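Local structure of ribosomal RNA processing protein 6 (Trypanosoma brucei brucei, 4NLC) at residues Leu329-Ser332 against Ala333-Leu337. The protein probably trims RNA from the 3' end as an exosome-associated 3'-5' exoribonuclease, here as the catalytic core with exonuclease and HRDC domains. The protein carries 1 engineered substitution. Numbering follows the deposited sequence.
Sequences LPTS and ANEVL
Ser332 and Glu335 meet at the start of helix 333-339, where Ser332 is the N-cap. A chi1 of 73° folds the Ser332 hydroxyl back toward the first turn, where OG accepts a weak capping bond from Glu335 N, OG to N 3.4 Å. The same OG donates, also weakly, to Glu335 OE2. A regular helical bond joins the two segments more firmly: Val336 N lies 3.1 Å from Ser332 O, with an N-H...O angle of 158°.

Glu335 stretches out past CG (chi2 177°) and runs back along the loop, beside Thr331 and pointing the same way. There its OE1 takes a weak bond from Thr331 N at 3.4 Å, and a bridging water donates to OE1 at 2.9 Å while bonding to Thr331 OG1. One carboxylate thus engages both residues that precede the helix, one through each oxygen.

Pro330 presses its ring against the helix, CB lying 3.5 Å from Glu335 CB and 3.7 Å from Val336 CG2. The turn links helix 319-328 to helix 333-339 within the HRDC domain, and Val336 also touches Leu354 of helix 351-359. Beside this buried apolar contact, the weak bonds of a serine hydroxyl and an exposed carboxylate imply a cap held by several modest polar interactions, its acidic group placed where it would probably interact favourably with the helix dipole.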
loop_
_atom_site.group_PDB
_atom_site.type_symbol
_atom_site.label_atom_id
_atom_site.label_comp_id
_atom_site.label_asym_id
_atom_site.label_seq_id
_atom_site.Cartn_x
_atom_site.Cartn_y
_atom_site.Cartn_z
ATOM N N LEU A 329 14.381 32.881 6.692
ATOM C CA LEU A 329 13.855 33.328 8.004
ATOM C C LEU A 329 12.738 34.414 7.856
ATOM O O LEU A 329 12.933 35.548 8.300
ATOM C CB LEU A 329 14.990 33.770 8.979
ATOM C CG LEU A 329 16.041 32.696 9.354
ATOM C CD1 LEU A 329 17.258 33.319 10.043
ATOM C CD2 LEU A 329 15.450 31.600 10.245
ATOM N N PRO A 330 11.576 34.097 7.215
ATOM C CA PRO A 330 10.504 35.107 7.045
ATOM C C PRO A 330 9.946 35.684 8.356
ATOM O O PRO A 330 9.661 34.925 9.276
ATOM C CB PRO A 330 9.434 34.321 6.290
ATOM C CG PRO A 330 9.688 32.905 6.642
ATOM C CD PRO A 330 11.163 32.809 6.621
ATOM N N THR A 331 9.797 37.019 8.450
ATOM C CA THR A 331 9.334 37.640 9.705
ATOM C C THR A 331 7.949 38.328 9.631
ATOM O O THR A 331 7.562 39.008 10.584
ATOM C CB THR A 331 10.387 38.576 10.281
ATOM O OG1 THR A 331 10.705 39.583 9.315
ATOM C CG2 THR A 331 11.640 37.820 10.760
ATOM N N SER A 332 7.184 38.061 8.560
ATOM C CA SER A 332 5.815 38.537 8.333
ATOM C C SER A 332 5.010 37.392 7.694
ATOM O O SER A 332 5.595 36.523 7.035
ATOM C CB SER A 332 5.806 39.780 7.441
ATOM O OG SER A 332 6.108 39.470 6.090
ATOM N N ALA A 333 3.687 37.358 7.922
ATOM C CA ALA A 333 2.805 36.309 7.380
ATOM C C ALA A 333 2.935 36.141 5.845
ATOM O O ALA A 333 2.985 35.016 5.349
ATOM C CB ALA A 333 1.366 36.592 7.764
ATOM N N ASN A 334 3.052 37.260 5.113
ATOM C CA ASN A 334 3.189 37.295 3.653
ATOM C C ASN A 334 4.477 36.665 3.187
ATOM O O ASN A 334 4.451 35.909 2.215
ATOM C CB ASN A 334 3.074 38.720 3.133
ATOM C CG ASN A 334 1.803 39.381 3.582
ATOM O OD1 ASN A 334 1.793 40.126 4.568
ATOM N ND2 ASN A 334 0.693 39.028 2.944
ATOM N N GLU A 335 5.601 36.959 3.893
ATOM C CA GLU A 335 6.923 36.386 3.607
ATOM C C GLU A 335 6.862 34.864 3.814
ATOM O O GLU A 335 7.412 34.127 3.002
ATOM C CB GLU A 335 7.998 36.998 4.516
ATOM C CG GLU A 335 8.637 38.282 4.021
ATOM C CD GLU A 335 9.637 38.893 4.992
ATOM O OE1 GLU A 335 10.632 38.223 5.366
ATOM O OE2 GLU A 335 9.416 40.064 5.374
ATOM N N VAL A 336 6.163 34.398 4.877
ATOM C CA VAL A 336 5.997 32.964 5.179
ATOM C C VAL A 336 5.188 32.314 4.046
ATOM O O VAL A 336 5.532 31.219 3.590
ATOM C CB VAL A 336 5.357 32.675 6.571
ATOM C CG1 VAL A 336 5.211 31.166 6.804
ATOM C CG2 VAL A 336 6.149 33.313 7.714
ATOM N N LEU A 337 4.129 33.012 3.577
ATOM C CA LEU A 337 3.276 32.533 2.490
ATOM C C LEU A 337 4.033 32.402 1.174
ATOM O O LEU A 337 3.768 31.469 0.430
ATOM C CB LEU A 337 2.003 33.378 2.347
ATOM C CG LEU A 337 0.946 33.263 3.476
ATOM C CD1 LEU A 337 -0.262 34.089 3.158
ATOM C CD2 LEU A 337 0.530 31.798 3.765
HETATM O O HOH W 1 12.528 39.306 7.301
#